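Local coordinates for protein superoxide dismutase [Ni] (Streptomyces coelicolor, PDB 1T6U) that catalyses the nickel-dependent dismutation of superoxide into hydrogen peroxide and molecular oxygen, at residues 37-40 with 41-45; 29-33 with 34-38; 51-54 with 55-59. The protein carries 1 engineered substitution. All coordinates share one frame; numbering follows the deposited sequence.

Interaction 1. Residues 37-40 with 41-45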
loop_
_atom_site.group_PDB
_atom_site.type_symbol
_atom_site.label_atom_id
_atom_site.label_comp_id
_atom_site.label_asym_id
_atom_site.label_seq_id
_atom_site.Cartn_x
_atom_site.Cartn_y
_atom_site.Cartn_z
ATOM N N GLN A 37 -4.307 -5.770 -22.956
ATOM C CA GLN A 37 -4.874 -4.438 -22.799
ATOM C C GLN A 37 -5.326 -4.157 -21.388
ATOM O O GLN A 37 -5.168 -3.053 -20.877
ATOM C CB GLN A 37 -6.095 -4.299 -23.735
ATOM C CG GLN A 37 -5.742 -4.187 -25.197
ATOM C CD GLN A 37 -5.416 -2.766 -25.601
ATOM O OE1 GLN A 37 -6.095 -1.824 -25.188
ATOM N NE2 GLN A 37 -4.385 -2.586 -26.393
ATOM N N THR A 38 -5.904 -5.166 -20.745
ATOM C CA THR A 38 -6.325 -4.999 -19.349
ATOM C C THR A 38 -5.181 -4.782 -18.401
ATOM O O THR A 38 -5.203 -3.893 -17.569
ATOM C CB THR A 38 -7.162 -6.252 -18.972
ATOM O OG1 THR A 38 -8.340 -6.334 -19.793
ATOM C CG2 THR A 38 -7.618 -6.148 -17.547
ATOM N N ARG A 39 -4.132 -5.607 -18.562
ATOM C CA ARG A 39 -2.919 -5.437 -17.750
ATOM C C ARG A 39 -2.320 -4.057 -17.955
ATOM O O ARG A 39 -1.915 -3.406 -16.969
ATOM C CB ARG A 39 -1.903 -6.550 -18.036
ATOM C CG ARG A 39 -2.353 -7.933 -17.636
ATOM C CD ARG A 39 -1.314 -9.037 -17.948
ATOM N NE ARG A 39 -0.142 -8.654 -17.186
ATOM C CZ ARG A 39 1.038 -8.254 -17.606
ATOM N NH1 ARG A 39 1.290 -8.258 -18.905
ATOM N NH2 ARG A 39 1.967 -7.868 -16.750
ATOM N N ALA A 40 -2.238 -3.598 -19.196
ATOM C CA ALA A 40 -1.672 -2.290 -19.489
ATOM C C ALA A 40 -2.492 -1.207 -18.795
ATOM O O ALA A 40 -1.936 -0.223 -18.298
ATOM C CB ALA A 40 -1.622 -2.111 -21.016
ATOM N N THR A 41 -3.814 -1.357 -18.778
ATOM C CA THR A 41 -4.680 -0.363 -18.177
ATOM C C THR A 41 -4.483 -0.332 -16.687
ATOM O O THR A 41 -4.367 0.764 -16.109
ATOM C CB THR A 41 -6.148 -0.646 -18.543
ATOM O OG1 THR A 41 -6.317 -0.659 -19.970
ATOM C CG2 THR A 41 -7.077 0.428 -17.983
ATOM N N VAL A 42 -4.432 -1.499 -16.035
ATOM C CA VAL A 42 -4.137 -1.607 -14.617
ATOM C C VAL A 42 -2.827 -0.899 -14.259
ATOM O O VAL A 42 -2.753 -0.074 -13.353
ATOM C CB VAL A 42 -4.048 -3.091 -14.191
ATOM C CG1 VAL A 42 -3.508 -3.195 -12.769
ATOM C CG2 VAL A 42 -5.389 -3.774 -14.332
ATOM N N ILE A 43 -1.773 -1.207 -15.022
ATOM C CA ILE A 43 -0.452 -0.662 -14.694
ATOM C C ILE A 43 -0.375 0.825 -14.953
ATOM O O ILE A 43 0.201 1.592 -14.155
ATOM C CB ILE A 43 0.585 -1.493 -15.492
ATOM C CG1 ILE A 43 0.700 -2.891 -14.853
ATOM C CG2 ILE A 43 1.912 -0.818 -15.633
ATOM C CD1 ILE A 43 1.482 -3.902 -15.638
ATOM N N LYS A 44 -0.921 1.247 -16.082
ATOM C CA LYS A 44 -0.950 2.665 -16.419
ATOM C C LYS A 44 -1.595 3.431 -15.280
ATOM O O LYS A 44 -1.136 4.507 -14.861
ATOM C CB LYS A 44 -1.720 2.878 -17.734
ATOM C CG LYS A 44 -1.881 4.353 -18.107
ATOM C CD LYS A 44 -2.194 4.566 -19.585
ATOM C CE LYS A 44 -3.468 3.920 -20.072
ATOM N NZ LYS A 44 -4.625 4.625 -19.479
ATOM N N GLU A 45 -2.683 2.880 -14.756
ATOM C CA GLU A 45 -3.383 3.591 -13.681
ATOM C C GLU A 45 -2.506 3.751 -12.454
ATOM O O GLU A 45 -2.453 4.822 -11.824
ATOM C CB GLU A 45 -4.686 2.853 -13.342
ATOM C CG GLU A 45 -5.763 3.649 -12.634
ATOM C CD GLU A 45 -6.536 4.580 -13.544
ATOM O OE1 GLU A 45 -6.413 4.508 -14.775
ATOM O OE2 GLU A 45 -7.308 5.412 -13.016
#

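Interaction 2. Residues 29-33 with 34-38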
loop_
_atom_site.group_PDB
_atom_site.type_symbol
_atom_site.label_atom_id
_atom_site.label_comp_id
_atom_site.label_asym_id
_atom_site.label_seq_id
_atom_site.Cartn_x
_atom_site.Cartn_y
_atom_site.Cartn_z
ATOM N N ALA A 29 -0.980 0.346 -28.327
ATOM C CA ALA A 29 -1.402 0.508 -29.716
ATOM C C ALA A 29 -0.897 -0.681 -30.525
ATOM O O ALA A 29 -1.377 -0.942 -31.615
ATOM C CB ALA A 29 -0.886 1.834 -30.233
ATOM N N GLY A 30 0.102 -1.391 -29.991
ATOM C CA GLY A 30 0.775 -2.456 -30.716
ATOM C C GLY A 30 0.343 -3.870 -30.420
ATOM O O GLY A 30 0.845 -4.858 -30.975
ATOM N N ASN A 31 -0.607 -4.017 -29.507
ATOM C CA ASN A 31 -1.103 -5.309 -29.075
ATOM C C ASN A 31 -2.550 -5.165 -28.576
ATOM O O ASN A 31 -2.697 -4.692 -27.454
ATOM C CB ASN A 31 -0.193 -5.850 -27.968
ATOM C CG ASN A 31 -0.510 -7.286 -27.602
ATOM O OD1 ASN A 31 -1.541 -7.767 -28.052
ATOM N ND2 ASN A 31 0.335 -7.939 -26.789
ATOM N N ASP A 32 -3.550 -5.541 -29.400
ATOM C CA ASP A 32 -4.933 -5.401 -28.974
ATOM C C ASP A 32 -5.426 -6.644 -28.248
ATOM O O ASP A 32 -6.641 -6.739 -28.017
ATOM C CB ASP A 32 -5.846 -5.077 -30.165
ATOM C CG ASP A 32 -5.825 -6.198 -31.184
ATOM O OD1 ASP A 32 -5.158 -7.233 -31.000
ATOM O OD2 ASP A 32 -6.501 -6.049 -32.220
ATOM N N ASP A 33 -4.587 -7.587 -27.847
ATOM C CA ASP A 33 -5.077 -8.706 -27.021
ATOM C C ASP A 33 -5.827 -8.231 -25.780
ATOM O O ASP A 33 -5.319 -7.390 -25.031
ATOM C CB ASP A 33 -3.878 -9.577 -26.606
ATOM C CG ASP A 33 -4.367 -10.691 -25.707
ATOM O OD1 ASP A 33 -3.954 -10.703 -24.529
ATOM O OD2 ASP A 33 -5.125 -11.546 -26.182
ATOM N N PRO A 34 -7.042 -8.674 -25.525
ATOM C CA PRO A 34 -7.766 -8.175 -24.356
ATOM C C PRO A 34 -7.016 -8.308 -23.038
ATOM O O PRO A 34 -6.999 -7.347 -22.245
ATOM C CB PRO A 34 -9.029 -9.033 -24.383
ATOM C CG PRO A 34 -9.271 -9.151 -25.863
ATOM C CD PRO A 34 -7.899 -9.550 -26.375
ATOM N N HIS A 35 -6.382 -9.446 -22.779
ATOM C CA HIS A 35 -5.670 -9.604 -21.494
ATOM C C HIS A 35 -4.543 -8.615 -21.360
ATOM O O HIS A 35 -4.389 -7.984 -20.322
ATOM C CB HIS A 35 -5.237 -11.062 -21.388
ATOM C CG HIS A 35 -4.619 -11.467 -20.074
ATOM N ND1 HIS A 35 -5.423 -11.456 -18.954
ATOM C CD2 HIS A 35 -3.418 -11.921 -19.624
ATOM C CE1 HIS A 35 -4.778 -11.849 -17.882
ATOM N NE2 HIS A 35 -3.571 -12.136 -18.256
ATOM N N PHE A 36 -3.754 -8.465 -22.423
ATOM C CA PHE A 36 -2.684 -7.461 -22.445
ATOM C C PHE A 36 -3.228 -6.064 -22.210
ATOM O O PHE A 36 -2.702 -5.262 -21.425
ATOM C CB PHE A 36 -1.913 -7.553 -23.761
ATOM C CG PHE A 36 -0.772 -6.527 -23.758
ATOM C CD1 PHE A 36 -0.896 -5.337 -24.436
ATOM C CD2 PHE A 36 0.374 -6.787 -23.042
ATOM C CE1 PHE A 36 0.126 -4.400 -24.407
ATOM C CE2 PHE A 36 1.414 -5.894 -23.012
ATOM C CZ PHE A 36 1.272 -4.696 -23.693
ATOM N N GLN A 37 -4.307 -5.770 -22.956
ATOM C CA GLN A 37 -4.874 -4.438 -22.799
ATOM C C GLN A 37 -5.326 -4.157 -21.388
ATOM O O GLN A 37 -5.168 -3.053 -20.877
ATOM C CB GLN A 37 -6.095 -4.299 -23.735
ATOM C CG GLN A 37 -5.742 -4.187 -25.197
ATOM C CD GLN A 37 -5.416 -2.766 -25.601
ATOM O OE1 GLN A 37 -6.095 -1.824 -25.188
ATOM N NE2 GLN A 37 -4.385 -2.586 -26.393
ATOM N N THR A 38 -5.904 -5.166 -20.745
ATOM C CA THR A 38 -6.325 -4.999 -19.349
ATOM C C THR A 38 -5.181 -4.782 -18.401
ATOM O O THR A 38 -5.203 -3.893 -17.569
ATOM C CB THR A 38 -7.162 -6.252 -18.972
ATOM O OG1 THR A 38 -8.340 -6.334 -19.793
ATOM C CG2 THR A 38 -7.618 -6.148 -17.547
HETATM O O HOH W 1 -6.897 -12.167 -24.110
#

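Interaction 3. Residues 51-54 with 55-59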
loop_
_atom_site.group_PDB
_atom_site.type_symbol
_atom_site.label_atom_id
_atom_site.label_comp_id
_atom_site.label_asym_id
_atom_site.label_seq_id
_atom_site.Cartn_x
_atom_site.Cartn_y
_atom_site.Cartn_z
ATOM N N ALA A 51 2.957 9.069 -10.194
ATOM C CA ALA A 51 3.424 10.344 -10.751
ATOM C C ALA A 51 2.696 11.512 -10.111
ATOM O O ALA A 51 3.302 12.536 -9.789
ATOM C CB ALA A 51 3.270 10.375 -12.264
ATOM N N LYS A 52 1.382 11.386 -9.899
ATOM C CA LYS A 52 0.639 12.436 -9.228
ATOM C C LYS A 52 1.149 12.680 -7.812
ATOM O O LYS A 52 1.314 13.845 -7.391
ATOM C CB LYS A 52 -0.845 12.097 -9.211
ATOM C CG LYS A 52 -1.548 12.217 -10.558
ATOM C CD LYS A 52 -3.039 11.893 -10.464
ATOM C CE LYS A 52 -3.874 13.079 -10.074
ATOM N NZ LYS A 52 -5.273 12.664 -9.720
ATOM N N HIS A 53 1.404 11.588 -7.076
ATOM C CA HIS A 53 1.987 11.766 -5.732
ATOM C C HIS A 53 3.296 12.555 -5.747
ATOM O O HIS A 53 3.518 13.491 -5.002
ATOM C CB HIS A 53 2.171 10.393 -5.106
ATOM C CG HIS A 53 2.890 10.463 -3.796
ATOM N ND1 HIS A 53 2.301 10.805 -2.618
ATOM C CD2 HIS A 53 4.210 10.248 -3.524
ATOM C CE1 HIS A 53 3.229 10.789 -1.668
ATOM N NE2 HIS A 53 4.384 10.448 -2.193
ATOM N N HIS A 54 4.207 12.139 -6.662
ATOM C CA HIS A 54 5.492 12.814 -6.720
ATOM C C HIS A 54 5.322 14.306 -7.044
ATOM O O HIS A 54 5.994 15.145 -6.467
ATOM C CB HIS A 54 6.402 12.118 -7.731
ATOM C CG HIS A 54 6.769 10.734 -7.365
ATOM N ND1 HIS A 54 7.271 10.400 -6.127
ATOM C CD2 HIS A 54 6.730 9.624 -8.117
ATOM C CE1 HIS A 54 7.509 9.097 -6.152
ATOM N NE2 HIS A 54 7.183 8.584 -7.343
ATOM N N VAL A 55 4.432 14.638 -7.989
ATOM C CA VAL A 55 4.296 16.046 -8.336
ATOM C C VAL A 55 3.698 16.801 -7.164
ATOM O O VAL A 55 4.143 17.898 -6.845
ATOM C CB VAL A 55 3.428 16.157 -9.589
ATOM C CG1 VAL A 55 2.979 17.610 -9.811
ATOM C CG2 VAL A 55 4.184 15.645 -10.812
ATOM N N SER A 56 2.693 16.206 -6.508
ATOM C CA SER A 56 2.066 16.877 -5.387
ATOM C C SER A 56 3.075 17.147 -4.274
ATOM O O SER A 56 3.106 18.212 -3.665
ATOM C CB SER A 56 0.880 16.032 -4.895
ATOM O OG SER A 56 0.146 16.749 -3.881
ATOM N N VAL A 57 3.942 16.166 -3.963
ATOM C CA VAL A 57 4.963 16.325 -2.939
ATOM C C VAL A 57 5.937 17.443 -3.283
ATOM O O VAL A 57 6.330 18.237 -2.427
ATOM C CB VAL A 57 5.678 14.962 -2.756
ATOM C CG1 VAL A 57 7.011 15.135 -2.048
ATOM C CG2 VAL A 57 4.787 13.964 -1.997
ATOM N N LEU A 58 6.385 17.528 -4.542
ATOM C CA LEU A 58 7.250 18.658 -4.879
ATOM C C LEU A 58 6.606 19.995 -4.479
ATOM O O LEU A 58 7.261 20.884 -3.888
ATOM C CB LEU A 58 7.554 18.669 -6.373
ATOM C CG LEU A 58 8.481 17.595 -6.929
ATOM C CD1 LEU A 58 8.490 17.579 -8.442
ATOM C CD2 LEU A 58 9.911 17.743 -6.426
ATOM N N TRP A 59 5.324 20.085 -4.845
ATOM C CA TRP A 59 4.535 21.310 -4.687
ATOM C C TRP A 59 4.322 21.668 -3.217
ATOM O O TRP A 59 4.503 22.821 -2.779
ATOM C CB TRP A 59 3.188 21.189 -5.371
ATOM C CG TRP A 59 2.295 22.375 -5.282
ATOM C CD1 TRP A 59 2.587 23.636 -5.765
ATOM C CD2 TRP A 59 0.999 22.442 -4.693
ATOM N NE1 TRP A 59 1.527 24.458 -5.502
ATOM C CE2 TRP A 59 0.534 23.757 -4.844
ATOM C CE3 TRP A 59 0.161 21.520 -4.051
ATOM C CZ2 TRP A 59 -0.717 24.151 -4.367
ATOM C CZ3 TRP A 59 -1.076 21.915 -3.583
ATOM C CH2 TRP A 59 -1.521 23.243 -3.747
#

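Interaction 1. Residues 37-40 with 41-45
Thr41 grips the carbonyl of Gln37 twice, and in doing so gives a compact example of a helical threonine bonding back to its own preceding turn. Its backbone N donates to Gln37 O at 3.0 Å, while the hydroxyl OG1 donates to the same Gln37 O at 2.8 Å; the two arrive from opposite faces of the carbonyl plane, each tilted about 30° out of it. The torsion that permits this places OG1 beside the backbone N (chi1 -58°), folded back over the preceding turn. One carbonyl oxygen thus satisfies two donors, and the hydroxyl's hydrogen is used within the helix itself.

One residue on, the packing is just as close. Val42 N donates to Thr38 O at 2.9 Å, and the Val42 CG2 methyl presses on the same Thr38 O at 3.2 Å. Further along, Lys44 CB lies 3.2 Å from Ala40 O, the carbonyl that receives Lys44 N.

The looser part lies between Arg39 and Ile43. Their side chains run alongside each other in the same direction, but they approach no nearer than 4.1 Å, from Arg39 NH2 to Ile43 CD1. The guanidinium looks to other chains instead: Glu45 of a third subunit forms a salt bridge with it, and the carbonyls of Asp3 and Leu4 of a fourth subunit accept from it. Gln37, partly exposed, marks the side nearest solvent. Regular i to i+4 helix bonding with a threonine folded back on its own helix is the motif, set in a buried subunit interface of the hexamer, where the Ile43 side chain lies about 6 Å from a bound nickel ion.

Interaction 2. Residues 29-33 with 34-38
The amide of Asn31 lies flat over one face of the Phe36 ring, the two planes only 8° apart. ND2 of Asn31 sits 3.5 Å from Phe36 CG and is offset toward the rim, and Asn31 CB continues the cover at 3.6 Å from Phe36 CD1. Because the planes are nearly parallel, the amide meets the ring by its face and does not aim an N-H down at the aromatic cloud. With Asn31 CG anti to its own backbone nitrogen (chi1 -171°), the amide is carried over the ring and OD1 can accept from Asp33 N at 3.1 Å, which makes an Asx turn.

That turn leads straight into a helix N-cap at Asp33. Its OD1 receives Phe36 N at 3.1 Å, approached on the anti side and 32° out of the carboxylate plane. OD2 takes a hydrogen from a water that also accepts from His35 N, so the carboxylate serves the first turn both directly and through solvent. The carbonyl of Asp33 starts the regular pattern by accepting Gln37 N at 2.8 Å.

Gln37 adds a second clasp. Its chain bends at chi2 and turns NE2 back to Asn31 O at 2.9 Å, with the acceptor in the plane of the glutamine amide. Within the first turn, Pro34 O accepts both Thr38 N and Thr38 OG1, from opposite faces.

Three residues, 31-33, thus connect helix 12-30 to helix 34-62 at a surface corner of the chain. Phe36 packs against Leu4 of a fourth subunit, and His35 NE2 is hydrogen-bonded to Lys44 NZ of a third, where helix 34-62 enters the subunit interfaces.

Interaction 3. Residues 51-54 with 55-59
An i to i+4 pair on one side of helix 34-62, His53 with Val57, exemplifies a CH-pi contact between successive helical turns, here close to the nickel-binding N terminus. The CG2 methyl of Val57 stands over one face of the imidazole, 3.8 Å from the ring centroid and 24° off the ring normal. It is shifted toward the rim, with His53 NE2 its nearest ring atom at 3.5 Å. The histidine extends with CG anti to the backbone N (chi1 174°), which swings the ring forward along the helix to the methyl.

Beneath this contact runs an uninterrupted ladder. Val57 N meets His53 O at 2.9 Å, and the same CG2 lies 3.3 Å from that carbonyl oxygen, so the methyl touches both the backbone oxygen and the ring of the same histidine. Val55, two residues earlier and on another side of the helix, behaves alike, its CG2 lying 3.4 Å from Ala51 O while its side chain packs on helices 12-30 and 74-89. Ser56 OG instead faces its counterpart Ser56 of a fifth subunit, with which it is hydrogen-bonded.

The Val57 side chain comes about 5 Å from that of His1, a nickel ligand. Since the valine approaches His53 over a face, the attraction is probably one of dispersion and weak C-H polarity; it engages neither an N-H nor an in-plane lone pair of the imidazole.

In the fold
Read from the N terminus, interaction 2 comes first: it closes the short turn 31-33 that ends helix 12-30 and starts helix 34-62. Interaction 1 follows on the same helix, sharing Gln37 and Thr38 with it, their centres about 9 Å apart. Interaction 3 comes later in series, its centre about 21 Å from that of interaction 1. None encloses or crosses another, and interactions 1 and 3 close no loop beyond a helical turn. Together they sample one long helix from its capped start at the surface, through a buried stretch among subunits of the hexamer, to the part that packs on helix 74-89 as well as helix 12-30.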